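Local coordinates for protein PelA (Pseudomonas aeruginosa, PDB 5TCB) that probably hydrolyses glycosidic bonds through its family GH114 glycoside hydrolase domain, the part described here of a longer protein that probably also has deacetylase activity, at residues D235-E240 and P259-P264; A28-E33 and D267-S272; V190-I195 and M229-I234. All coordinates share one frame; numbering follows the deposited sequence.

How the contacts relate
Near the N terminus, residues 28-33 on the first strand open contact 2, which stays open until residues 267-272 return beside them. The other two contacts close in series within that long loop. Contact 3 comes first, pairing 190-195 with 229-234 across a loop holding a short hairpin and helix 211-226. Contact 1 follows at once, pairing 235-240 with 259-264 over helix 242-254. The two share strand 231-236, so together they line up the last three strands of the eight-stranded parallel sheet. Contact 2 then ties the first strand to the chain beyond the last one. F29 CZ, packing 3.5 Å from I234 CD1, links contact 2 to contact 3.

Contact 1. Residues D235-E240 and P259-P264; sequences DYLPPE and PFVSTP
D235, Y236 and L237 are laced to the last strand by three backbone bonds in parallel register. D235 N donates to F260 O at 3.1 Å, S262 N returns a bond to D235 O at 3.0 Å, and L237 N donates to S262 O, also at 3.0 Å. S262 O gains a second, weaker approach from Y236 CA, a CA-H...O contact of 3.1 Å.

D235 and V261 share one face of the sheet, Y236 and S262 the other. L237 lies side by side with V261, V261 CG1 being 4.0 Å from L237 CB; V261 also rests on A245 of helix 242-254, the helix of the beta-alpha-beta unit that joins these strands. With CG anti to the carbonyl carbon (chi1 -67°), the Y236 ring reaches along to T263 and P264. S262 O and T263 O both lie near the ring plane at its edge, and Y236 CE2 stands 3.4 Å from T263 O. Where the strands end and diverge, P239 and T263 cross at about a right angle, joined through P239 CD and T263 CG2 at 3.8 Å. Water 1 bridges the widening backbones, donating to L237 O at 2.7 Å and, weakly, to V261 O.

Further out, Y236 OH is hydrogen-bonded to E193 OE1, which fixes the far end of the ring. Regular sheet bonding thus satisfies the main chain of D235, while its buried carboxylate takes three backbone N-H groups, I195 at OD1 and H196 and A197 at OD2, and so fixes the chain from I195 to A197 against the end of strand 231-236.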
ATOM      1  N   ASP A 235       5.089 -10.073   2.881  1.00 21.71           N
ATOM      2  CA  ASP A 235       5.210 -11.424   2.370  1.00 21.72           C
ATOM      3  C   ASP A 235       3.967 -12.230   2.734  1.00 21.49           C
ATOM      4  O   ASP A 235       3.186 -11.868   3.614  1.00 21.85           O
ATOM      5  CB  ASP A 235       6.478 -12.094   2.916  1.00 22.34           C
ATOM      6  CG  ASP A 235       7.734 -11.677   2.153  1.00 27.41           C
ATOM      7  OD1 ASP A 235       7.776 -10.526   1.645  1.00 25.22           O
ATOM      8  OD2 ASP A 235       8.663 -12.504   2.063  1.00 26.87           O
ATOM      9  N   TYR A 236       3.794 -13.348   2.032  1.00 27.51           N
ATOM     10  CA  TYR A 236       2.543 -14.095   2.077  1.00 24.66           C
ATOM     11  C   TYR A 236       2.815 -15.561   2.371  1.00 26.26           C
ATOM     12  O   TYR A 236       3.525 -16.228   1.607  1.00 30.20           O
ATOM     13  CB  TYR A 236       1.785 -13.934   0.750  1.00 27.52           C
ATOM     14  CG  TYR A 236       1.309 -12.521   0.541  1.00 22.21           C
ATOM     15  CD1 TYR A 236       1.911 -11.707  -0.399  1.00 23.90           C
ATOM     16  CD2 TYR A 236       0.260 -12.013   1.288  1.00 27.05           C
ATOM     17  CE1 TYR A 236       1.462 -10.392  -0.586  1.00 24.54           C
ATOM     18  CE2 TYR A 236      -0.181 -10.697   1.132  1.00 26.38           C
ATOM     19  CZ  TYR A 236       0.421  -9.913   0.183  1.00 25.54           C
ATOM     20  OH  TYR A 236      -0.052  -8.625   0.012  1.00 29.57           O
ATOM     21  N   LEU A 237       2.236 -16.054   3.479  1.00 25.03           N
ATOM     22  CA  LEU A 237       2.212 -17.477   3.821  1.00 26.93           C
ATOM     23  C   LEU A 237       0.835 -17.780   4.390  1.00 26.60           C
ATOM     24  O   LEU A 237       0.255 -16.935   5.084  1.00 26.58           O
ATOM     25  CB  LEU A 237       3.286 -17.881   4.840  1.00 29.38           C
ATOM     26  CG  LEU A 237       4.714 -17.937   4.307  1.00 28.00           C
ATOM     27  CD1 LEU A 237       5.688 -18.155   5.452  1.00 32.59           C
ATOM     28  CD2 LEU A 237       4.874 -19.049   3.260  1.00 29.14           C
ATOM     29  N   PRO A 238       0.300 -18.968   4.134  1.00 27.63           N
ATOM     30  CA  PRO A 238      -1.060 -19.280   4.581  1.00 26.50           C
ATOM     31  C   PRO A 238      -1.115 -19.535   6.077  1.00 28.94           C
ATOM     32  O   PRO A 238      -0.080 -19.751   6.727  1.00 27.43           O
ATOM     33  CB  PRO A 238      -1.403 -20.549   3.780  1.00 26.48           C
ATOM     34  CG  PRO A 238      -0.082 -21.226   3.598  1.00 30.14           C
ATOM     35  CD  PRO A 238       0.881 -20.069   3.347  1.00 31.30           C
ATOM     36  N   PRO A 239      -2.313 -19.551   6.654  1.00 27.42           N
ATOM     37  CA  PRO A 239      -2.407 -19.658   8.119  1.00 24.60           C
ATOM     38  C   PRO A 239      -1.800 -20.923   8.671  1.00 23.88           C
ATOM     39  O   PRO A 239      -1.258 -20.906   9.787  1.00 25.41           O
ATOM     40  CB  PRO A 239      -3.921 -19.593   8.381  1.00 26.24           C
ATOM     41  CG  PRO A 239      -4.450 -18.806   7.230  1.00 29.66           C
ATOM     42  CD  PRO A 239      -3.619 -19.230   6.052  1.00 27.92           C
ATOM     43  N   GLU A 240      -1.928 -22.051   7.962  1.00 25.91           N
ATOM     44  CA  GLU A 240      -1.388 -23.311   8.455  1.00 28.23           C
ATOM     45  C   GLU A 240       0.132 -23.289   8.568  1.00 30.70           C
ATOM     46  O   GLU A 240       0.692 -24.121   9.292  1.00 32.81           O
ATOM     47  CB  GLU A 240      -1.865 -24.469   7.574  1.00 31.41           C
ATOM     48  CG  GLU A 240      -1.387 -24.454   6.126  1.00 30.65           C
ATOM     49  CD  GLU A 240      -2.307 -23.697   5.183  1.00 31.40           C
ATOM     50  OE1 GLU A 240      -3.168 -22.890   5.631  1.00 33.09           O
ATOM     51  OE2 GLU A 240      -2.124 -23.897   3.955  1.00 32.91           O
ATOM     52  N   PRO A 259       8.733  -6.566   8.735  1.00 21.03           N
ATOM     53  CA  PRO A 259       7.865  -7.462   7.968  1.00 20.47           C
ATOM     54  C   PRO A 259       6.436  -7.568   8.465  1.00 17.30           C
ATOM     55  O   PRO A 259       6.158  -7.361   9.644  1.00 19.82           O
ATOM     56  CB  PRO A 259       8.561  -8.804   8.130  1.00 23.58           C
ATOM     57  CG  PRO A 259       9.078  -8.741   9.539  1.00 25.25           C
ATOM     58  CD  PRO A 259       9.497  -7.305   9.766  1.00 20.90           C
ATOM     59  N   PHE A 260       5.544  -7.954   7.559  1.00 18.80           N
ATOM     60  CA  PHE A 260       4.250  -8.512   7.911  1.00 17.86           C
ATOM     61  C   PHE A 260       4.020  -9.686   6.995  1.00 17.20           C
ATOM     62  O   PHE A 260       4.078  -9.529   5.773  1.00 19.65           O
ATOM     63  CB  PHE A 260       3.127  -7.499   7.759  1.00 16.98           C
ATOM     64  CG  PHE A 260       1.771  -7.983   8.256  1.00 16.22           C
ATOM     65  CD1 PHE A 260       1.586  -8.347   9.585  1.00 17.29           C
ATOM     66  CD2 PHE A 260       0.671  -7.991   7.401  1.00 16.72           C
ATOM     67  CE1 PHE A 260       0.345  -8.762  10.057  1.00 18.38           C
ATOM     68  CE2 PHE A 260      -0.572  -8.399   7.867  1.00 16.87           C
ATOM     69  CZ  PHE A 260      -0.755  -8.764   9.188  1.00 19.16           C
ATOM     70  N   VAL A 261       3.799 -10.854   7.576  1.00 19.45           N
ATOM     71  CA  VAL A 261       3.650 -12.084   6.813  1.00 18.28           C
ATOM     72  C   VAL A 261       2.219 -12.550   7.003  1.00 20.15           C
ATOM     73  O   VAL A 261       1.821 -12.930   8.112  1.00 21.79           O
ATOM     74  CB  VAL A 261       4.657 -13.148   7.249  1.00 19.31           C
ATOM     75  CG1 VAL A 261       4.575 -14.350   6.309  1.00 22.04           C
ATOM     76  CG2 VAL A 261       6.084 -12.547   7.318  1.00 22.04           C
ATOM     77  N   SER A 262       1.430 -12.507   5.937  1.00 21.42           N
ATOM     78  CA  SER A 262      -0.009 -12.693   6.086  1.00 19.10           C
ATOM     79  C   SER A 262      -0.562 -13.378   4.837  1.00 25.28           C
ATOM     80  O   SER A 262       0.175 -14.029   4.094  1.00 24.15           O
ATOM     81  CB  SER A 262      -0.666 -11.336   6.390  1.00 20.38           C
ATOM     82  OG  SER A 262      -1.999 -11.515   6.800  1.00 19.21           O
ATOM     83  N   THR A 263      -1.859 -13.276   4.635  1.00 20.92           N
ATOM     84  CA  THR A 263      -2.588 -13.841   3.504  1.00 22.99           C
ATOM     85  C   THR A 263      -2.895 -12.758   2.486  1.00 22.75           C
ATOM     86  O   THR A 263      -2.989 -11.574   2.830  1.00 23.43           O
ATOM     87  CB  THR A 263      -3.913 -14.452   3.974  1.00 25.26           C
ATOM     88  OG1 THR A 263      -4.710 -13.418   4.565  1.00 27.05           O
ATOM     89  CG2 THR A 263      -3.676 -15.573   4.982  1.00 28.71           C
ATOM     90  N   PRO A 264      -3.125 -13.129   1.225  1.00 27.41           N
ATOM     91  CA  PRO A 264      -3.374 -12.104   0.190  1.00 25.87           C
ATOM     92  C   PRO A 264      -4.650 -11.306   0.386  1.00 28.96           C
ATOM     93  O   PRO A 264      -4.749 -10.193  -0.146  1.00 32.21           O
ATOM     94  CB  PRO A 264      -3.425 -12.928  -1.102  1.00 27.93           C
ATOM     95  CG  PRO A 264      -3.818 -14.323  -0.651  1.00 30.48           C
ATOM     96  CD  PRO A 264      -3.143 -14.495   0.671  1.00 26.92           C
TER
HETATM   97  O   HOH W   1       1.388 -15.805   7.290  1.00 21.78           O

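Contact 2. Residues A28-E33 and D267-S272; sequences AFWYAE and DYLGVS
W30 lays the six-membered part of its indole against the backbone of D267 and Y268. D267 CA lies over the six-membered ring, 4.1 Å above its plane, and the carbonyl carbon of D267 lies over the same face nearer that ring's outer rim. W30 CH2 is 3.4 Å from D267 O and W30 CZ3 is 3.3 Å from Y268 N, so the indole meets mainly backbone, the D267-Y268 peptide. With CG anti to its own backbone nitrogen (chi1 -175°), the indole reaches across from the strand end to this peptide.

Apolar contacts flank this packing. W30 CZ3 meets L269 CG at 4.2 Å, and A32 CB touches D267 CB at 3.7 Å. Helix 37-40 helps to enclose this patch, since L40 touches both W30 and L269.

Polar contacts hold the pieces in shape, although no direct hydrogen bond joins the two segments. W30 NE1 donates to E33 O at 3.3 Å; the acceptor lies in the indole plane, but the donor stands well above the carbonyl plane of E33. A weak bond from W30 NE1 to A32 O accompanies it, and the pair limits rotation of the indole. Between the segments, water 2 donates to both F29 O (2.8 Å) and Y268 O (2.7 Å). L269 centres an inverse gamma turn, while R242 ties down Y268 OH and L269 O, and T263 OG1 holds D267 OD1.

Such a seam, where a loop following the eighth parallel strand packs beside the first strand, is in keeping with closure of a (beta/alpha)8 barrel, the scaffold of many glycoside hydrolases.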
ATOM      1  N   ALA A  28       1.082  -4.171  10.749  1.00 17.69           N
ATOM      2  CA  ALA A  28       0.024  -5.070  10.315  1.00 16.78           C
ATOM      3  C   ALA A  28      -0.833  -4.394   9.253  1.00 16.51           C
ATOM      4  O   ALA A  28      -0.954  -3.163   9.204  1.00 17.18           O
ATOM      5  CB  ALA A  28      -0.848  -5.525  11.509  1.00 18.47           C
ATOM      6  N   PHE A  29      -1.441  -5.229   8.401  1.00 15.36           N
ATOM      7  CA  PHE A  29      -2.390  -4.806   7.377  1.00 15.44           C
ATOM      8  C   PHE A  29      -3.656  -5.618   7.554  1.00 16.36           C
ATOM      9  O   PHE A  29      -3.582  -6.848   7.676  1.00 17.49           O
ATOM     10  CB  PHE A  29      -1.858  -5.077   5.960  1.00 15.98           C
ATOM     11  CG  PHE A  29      -0.708  -4.198   5.518  1.00 16.99           C
ATOM     12  CD1 PHE A  29       0.567  -4.392   6.032  1.00 17.07           C
ATOM     13  CD2 PHE A  29      -0.903  -3.197   4.565  1.00 16.31           C
ATOM     14  CE1 PHE A  29       1.629  -3.603   5.634  1.00 17.88           C
ATOM     15  CE2 PHE A  29       0.158  -2.398   4.152  1.00 18.69           C
ATOM     16  CZ  PHE A  29       1.420  -2.594   4.701  1.00 18.76           C
ATOM     17  N   TRP A  30      -4.810  -4.940   7.554  1.00 16.19           N
ATOM     18  CA  TRP A  30      -6.099  -5.615   7.709  1.00 17.81           C
ATOM     19  C   TRP A  30      -7.094  -4.910   6.806  1.00 18.78           C
ATOM     20  O   TRP A  30      -7.426  -3.750   7.050  1.00 19.96           O
ATOM     21  CB  TRP A  30      -6.575  -5.602   9.164  1.00 16.77           C
ATOM     22  CG  TRP A  30      -7.838  -6.387   9.338  1.00 20.33           C
ATOM     23  CD1 TRP A  30      -9.116  -5.975   9.007  1.00 21.73           C
ATOM     24  CD2 TRP A  30      -7.975  -7.728   9.835  1.00 22.93           C
ATOM     25  NE1 TRP A  30     -10.009  -6.963   9.278  1.00 21.42           N
ATOM     26  CE2 TRP A  30      -9.351  -8.053   9.794  1.00 21.90           C
ATOM     27  CE3 TRP A  30      -7.079  -8.678  10.327  1.00 20.74           C
ATOM     28  CZ2 TRP A  30      -9.832  -9.286  10.190  1.00 23.46           C
ATOM     29  CZ3 TRP A  30      -7.556  -9.892  10.748  1.00 21.86           C
ATOM     30  CH2 TRP A  30      -8.927 -10.203  10.681  1.00 23.08           C
ATOM     31  N   TYR A  31      -7.559  -5.590   5.763  1.00 18.44           N
ATOM     32  CA  TYR A  31      -8.439  -4.959   4.787  1.00 20.25           C
ATOM     33  C   TYR A  31      -9.869  -5.459   4.872  1.00 21.75           C
ATOM     34  O   TYR A  31     -10.730  -5.032   4.073  1.00 23.95           O
ATOM     35  CB  TYR A  31      -7.898  -5.215   3.378  1.00 20.07           C
ATOM     36  CG  TYR A  31      -6.600  -4.510   3.028  1.00 18.95           C
ATOM     37  CD1 TYR A  31      -6.125  -3.441   3.765  1.00 19.63           C
ATOM     38  CD2 TYR A  31      -5.867  -4.906   1.930  1.00 20.11           C
ATOM     39  CE1 TYR A  31      -4.968  -2.804   3.419  1.00 20.25           C
ATOM     40  CE2 TYR A  31      -4.689  -4.261   1.581  1.00 19.33           C
ATOM     41  CZ  TYR A  31      -4.265  -3.211   2.320  1.00 17.80           C
ATOM     42  OH  TYR A  31      -3.099  -2.562   1.990  1.00 21.49           O
ATOM     43  N   ALA A  32     -10.140  -6.402   5.753  1.00 22.39           N
ATOM     44  CA  ALA A  32     -11.419  -7.075   5.830  1.00 22.05           C
ATOM     45  C   ALA A  32     -12.346  -6.399   6.837  1.00 21.96           C
ATOM     46  O   ALA A  32     -11.950  -5.515   7.605  1.00 24.60           O
ATOM     47  CB  ALA A  32     -11.211  -8.545   6.205  1.00 26.99           C
ATOM     48  N   GLU A  33     -13.604  -6.824   6.812  1.00 27.18           N
ATOM     49  CA  GLU A  33     -14.560  -6.428   7.839  1.00 26.42           C
ATOM     50  C   GLU A  33     -14.076  -6.847   9.222  1.00 31.85           C
ATOM     51  O   GLU A  33     -13.191  -7.699   9.380  1.00 27.51           O
ATOM     52  CB  GLU A  33     -15.926  -7.062   7.587  1.00 31.40           C
ATOM     53  CG  GLU A  33     -16.541  -6.723   6.249  1.00 60.19           C
ATOM     54  CD  GLU A  33     -17.838  -7.468   6.023  1.00 88.32           C
ATOM     55  OE1 GLU A  33     -18.068  -8.474   6.730  1.00 95.84           O
ATOM     56  OE2 GLU A  33     -18.625  -7.051   5.147  1.00100.40           O
ATOM     57  N   ASP A 267      -6.877 -10.652   5.735  1.00 21.77           N
ATOM     58  CA  ASP A 267      -8.000 -10.909   6.622  1.00 19.75           C
ATOM     59  C   ASP A 267      -7.587 -11.789   7.796  1.00 21.26           C
ATOM     60  O   ASP A 267      -8.402 -12.543   8.334  1.00 23.88           O
ATOM     61  CB  ASP A 267      -9.140 -11.554   5.841  1.00 25.99           C
ATOM     62  CG  ASP A 267      -8.767 -12.907   5.249  1.00 33.52           C
ATOM     63  OD1 ASP A 267      -7.597 -13.334   5.368  1.00 27.32           O
ATOM     64  OD2 ASP A 267      -9.652 -13.540   4.626  1.00 33.95           O
ATOM     65  N   TYR A 268      -6.318 -11.673   8.197  1.00 20.36           N
ATOM     66  CA  TYR A 268      -5.650 -12.621   9.076  1.00 18.44           C
ATOM     67  C   TYR A 268      -4.709 -11.862   9.983  1.00 18.58           C
ATOM     68  O   TYR A 268      -4.037 -10.929   9.543  1.00 17.85           O
ATOM     69  CB  TYR A 268      -4.876 -13.651   8.236  1.00 18.81           C
ATOM     70  CG  TYR A 268      -3.908 -14.593   8.966  1.00 19.11           C
ATOM     71  CD1 TYR A 268      -4.340 -15.502   9.919  1.00 19.71           C
ATOM     72  CD2 TYR A 268      -2.571 -14.619   8.613  1.00 21.32           C
ATOM     73  CE1 TYR A 268      -3.435 -16.391  10.537  1.00 23.84           C
ATOM     74  CE2 TYR A 268      -1.671 -15.479   9.206  1.00 20.70           C
ATOM     75  CZ  TYR A 268      -2.092 -16.377  10.148  1.00 20.19           C
ATOM     76  OH  TYR A 268      -1.178 -17.234  10.709  1.00 23.26           O
ATOM     77  N   LEU A 269      -4.640 -12.280  11.250  1.00 19.31           N
ATOM     78  CA  LEU A 269      -3.681 -11.694  12.181  1.00 19.69           C
ATOM     79  C   LEU A 269      -2.316 -12.339  11.920  1.00 19.18           C
ATOM     80  O   LEU A 269      -1.851 -13.223  12.638  1.00 19.84           O
ATOM     81  CB  LEU A 269      -4.162 -11.866  13.614  1.00 19.46           C
ATOM     82  CG  LEU A 269      -5.191 -10.862  14.114  1.00 31.01           C
ATOM     83  CD1 LEU A 269      -5.766 -11.316  15.443  1.00 28.46           C
ATOM     84  CD2 LEU A 269      -4.544  -9.469  14.244  1.00 30.57           C
ATOM     85  N   GLY A 270      -1.665 -11.846  10.873  1.00 20.79           N
ATOM     86  CA  GLY A 270      -0.347 -12.305  10.495  1.00 20.09           C
ATOM     87  C   GLY A 270       0.706 -11.848  11.484  1.00 19.29           C
ATOM     88  O   GLY A 270       0.423 -11.276  12.537  1.00 22.22           O
ATOM     89  N   VAL A 271       1.969 -12.102  11.120  1.00 19.85           N
ATOM     90  CA  VAL A 271       3.059 -11.939  12.059  1.00 22.01           C
ATOM     91  C   VAL A 271       4.057 -10.901  11.577  1.00 20.68           C
ATOM     92  O   VAL A 271       4.428 -10.855  10.401  1.00 21.27           O
ATOM     93  CB  VAL A 271       3.738 -13.287  12.314  1.00 30.30           C
ATOM     94  CG1 VAL A 271       2.768 -14.182  13.065  1.00 29.87           C
ATOM     95  CG2 VAL A 271       4.137 -13.922  11.039  1.00 34.50           C
ATOM     96  N   SER A 272       4.531 -10.112  12.517  1.00 19.96           N
ATOM     97  CA  SER A 272       5.566  -9.123  12.302  1.00 21.58           C
ATOM     98  C   SER A 272       6.809  -9.377  13.141  1.00 27.39           C
ATOM     99  O   SER A 272       7.902  -9.018  12.718  1.00 30.20           O
ATOM    100  CB  SER A 272       5.011  -7.699  12.586  1.00 23.42           C
ATOM    101  OG  SER A 272       5.951  -6.688  12.212  1.00 22.89           O
TER
HETATM  102  O   HOH W   2      -3.844  -9.562   7.267  1.00 18.99           O

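Contact 3. Residues V190-I195 and M229-I234; sequences VAVESI and MPIVAI
V190-V192 and I231-A233 form a buried pairing of two neighbouring parallel strands in the central sheet. V190 N donates to P230 O at 3.0 Å, V190 O accepts V232 N, and V192 N and I234 N carry the ladder on through V232 O and V192 O. The short strand axes diverge by 26°, the twist expected of such a sheet.

Side chains alternate between the two faces. V190, V192, I231 and A233 share one, where helix 211-226 packs on V190, V192 and I231. V190 CG2 meets M229 CG at 3.7 Å, the two side chains crossing nearly at a right angle; bends at chi2 and chi3 curl the methionine so that SD also lies near this methyl. A191 and V232 occupy the other face, and A191 CB is 3.8 Å from I234 CD1. The connection runs through a short hairpin and helix 211-226, a beta-alpha-beta crossover consistent with a (beta/alpha)8 barrel, where active sites lie at the C-terminal strand ends.

At that end, a cis peptide precedes S194. S194 OG donates to I234 O at 2.7 Å in the carbonyl plane. E193 runs alongside I234, its CG 3.8 Å from I234 CB; its OE1 is hydrogen-bonded to Y236 OH, and its OE2 accepts a bond from N174. Beyond the cis peptide, I195 CG1 packs on A233 CB at 3.6 Å.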
ATOM      1  N   VAL A 190       8.408   2.740   2.689  1.00 17.91           N
ATOM      2  CA  VAL A 190       8.051   2.099   1.435  1.00 16.77           C
ATOM      3  C   VAL A 190       7.869   0.619   1.696  1.00 17.78           C
ATOM      4  O   VAL A 190       8.753  -0.017   2.292  1.00 18.72           O
ATOM      5  CB  VAL A 190       9.135   2.329   0.372  1.00 17.69           C
ATOM      6  CG1 VAL A 190       8.799   1.620  -0.917  1.00 17.54           C
ATOM      7  CG2 VAL A 190       9.339   3.824   0.155  1.00 19.24           C
ATOM      8  N   ALA A 191       6.727   0.084   1.273  1.00 17.71           N
ATOM      9  CA  ALA A 191       6.455  -1.343   1.333  1.00 16.10           C
ATOM     10  C   ALA A 191       6.760  -2.010   0.003  1.00 18.95           C
ATOM     11  O   ALA A 191       6.730  -1.394  -1.069  1.00 18.75           O
ATOM     12  CB  ALA A 191       5.000  -1.625   1.713  1.00 18.87           C
ATOM     13  N   VAL A 192       6.993  -3.316   0.083  1.00 18.02           N
ATOM     14  CA  VAL A 192       7.241  -4.146  -1.082  1.00 18.78           C
ATOM     15  C   VAL A 192       6.574  -5.500  -0.898  1.00 20.73           C
ATOM     16  O   VAL A 192       6.889  -6.238   0.043  1.00 20.59           O
ATOM     17  CB  VAL A 192       8.737  -4.338  -1.365  1.00 21.51           C
ATOM     18  CG1 VAL A 192       8.922  -5.252  -2.603  1.00 25.46           C
ATOM     19  CG2 VAL A 192       9.413  -3.014  -1.570  1.00 27.27           C
ATOM     20  N   GLU A 193       5.661  -5.830  -1.801  1.00 20.65           N
ATOM     21  CA  GLU A 193       5.176  -7.183  -1.983  1.00 20.96           C
ATOM     22  C   GLU A 193       5.964  -7.783  -3.138  1.00 23.18           C
ATOM     23  O   GLU A 193       5.753  -7.337  -4.295  1.00 26.11           O
ATOM     24  CB  GLU A 193       3.687  -7.216  -2.342  1.00 21.96           C
ATOM     25  CG  GLU A 193       2.759  -6.427  -1.455  1.00 24.92           C
ATOM     26  CD  GLU A 193       1.413  -6.255  -2.144  1.00 27.79           C
ATOM     27  OE1 GLU A 193       0.553  -7.154  -2.040  1.00 28.85           O
ATOM     28  OE2 GLU A 193       1.226  -5.228  -2.826  1.00 30.27           O
ATOM     29  N   SER A 194       6.872  -8.741  -2.952  1.00 27.80           N
ATOM     30  CA  SER A 194       7.226  -9.415  -1.710  1.00 24.23           C
ATOM     31  C   SER A 194       8.727  -9.661  -1.769  1.00 28.42           C
ATOM     32  O   SER A 194       9.351  -9.478  -2.822  1.00 28.04           O
ATOM     33  CB  SER A 194       6.465 -10.732  -1.567  1.00 25.67           C
ATOM     34  OG  SER A 194       5.079 -10.533  -1.399  1.00 23.57           O
ATOM     35  N   ILE A 195       9.317 -10.130  -0.670  1.00 25.16           N
ATOM     36  CA  ILE A 195      10.768 -10.300  -0.616  1.00 28.65           C
ATOM     37  C   ILE A 195      11.130 -11.768  -0.819  1.00 32.03           C
ATOM     38  O   ILE A 195      11.856 -12.109  -1.762  1.00 30.42           O
ATOM     39  CB  ILE A 195      11.348  -9.733   0.695  1.00 28.46           C
ATOM     40  CG1 ILE A 195      11.098  -8.219   0.814  1.00 28.38           C
ATOM     41  CG2 ILE A 195      12.860 -10.029   0.822  1.00 31.00           C
ATOM     42  CD1 ILE A 195      11.619  -7.371  -0.356  1.00 28.57           C
ATOM     43  N   MET A 229      15.535   5.115   4.202  1.00 31.05           N
ATOM     44  CA  MET A 229      14.094   4.937   4.123  1.00 29.07           C
ATOM     45  C   MET A 229      13.694   3.624   4.790  1.00 27.03           C
ATOM     46  O   MET A 229      14.246   2.568   4.448  1.00 27.09           O
ATOM     47  CB  MET A 229      13.641   4.940   2.670  1.00 23.85           C
ATOM     48  CG  MET A 229      12.147   4.665   2.492  1.00 23.20           C
ATOM     49  SD  MET A 229      11.100   6.052   3.031  1.00 24.46           S
ATOM     50  CE  MET A 229      11.460   7.271   1.744  1.00 25.98           C
ATOM     51  N   PRO A 230      12.738   3.633   5.717  1.00 24.32           N
ATOM     52  CA  PRO A 230      12.252   2.362   6.269  1.00 21.43           C
ATOM     53  C   PRO A 230      11.568   1.555   5.189  1.00 22.51           C
ATOM     54  O   PRO A 230      10.767   2.101   4.421  1.00 21.11           O
ATOM     55  CB  PRO A 230      11.276   2.789   7.374  1.00 29.26           C
ATOM     56  CG  PRO A 230      11.657   4.167   7.704  1.00 27.69           C
ATOM     57  CD  PRO A 230      12.162   4.786   6.426  1.00 26.69           C
ATOM     58  N   ILE A 231      11.912   0.266   5.112  1.00 21.54           N
ATOM     59  CA  ILE A 231      11.339  -0.653   4.131  1.00 19.97           C
ATOM     60  C   ILE A 231      10.516  -1.713   4.852  1.00 19.15           C
ATOM     61  O   ILE A 231      11.013  -2.420   5.746  1.00 21.13           O
ATOM     62  CB  ILE A 231      12.398  -1.323   3.234  1.00 21.37           C
ATOM     63  CG1 ILE A 231      13.346  -0.282   2.646  1.00 23.56           C
ATOM     64  CG2 ILE A 231      11.703  -2.127   2.132  1.00 22.68           C
ATOM     65  CD1 ILE A 231      14.546  -0.883   1.958  1.00 28.67           C
ATOM     66  N   VAL A 232       9.268  -1.845   4.430  1.00 17.77           N
ATOM     67  CA  VAL A 232       8.352  -2.846   4.946  1.00 17.21           C
ATOM     68  C   VAL A 232       8.246  -3.950   3.906  1.00 20.03           C
ATOM     69  O   VAL A 232       8.055  -3.685   2.711  1.00 19.74           O
ATOM     70  CB  VAL A 232       6.979  -2.222   5.255  1.00 18.00           C
ATOM     71  CG1 VAL A 232       5.917  -3.298   5.396  1.00 19.72           C
ATOM     72  CG2 VAL A 232       7.089  -1.359   6.497  1.00 21.07           C
ATOM     73  N   ALA A 233       8.437  -5.179   4.342  1.00 18.88           N
ATOM     74  CA  ALA A 233       8.256  -6.358   3.514  1.00 17.85           C
ATOM     75  C   ALA A 233       6.875  -6.931   3.781  1.00 18.37           C
ATOM     76  O   ALA A 233       6.568  -7.294   4.915  1.00 20.28           O
ATOM     77  CB  ALA A 233       9.326  -7.411   3.807  1.00 21.69           C
ATOM     78  N   ILE A 234       6.047  -7.018   2.741  1.00 18.72           N
ATOM     79  CA  ILE A 234       4.743  -7.679   2.829  1.00 20.81           C
ATOM     80  C   ILE A 234       4.884  -9.007   2.105  1.00 19.14           C
ATOM     81  O   ILE A 234       4.806  -9.076   0.875  1.00 22.08           O
ATOM     82  CB  ILE A 234       3.604  -6.852   2.221  1.00 20.83           C
ATOM     83  CG1 ILE A 234       3.542  -5.465   2.822  1.00 21.17           C
ATOM     84  CG2 ILE A 234       2.279  -7.575   2.487  1.00 24.44           C
ATOM     85  CD1 ILE A 234       2.582  -4.512   2.035  1.00 20.95           C
TER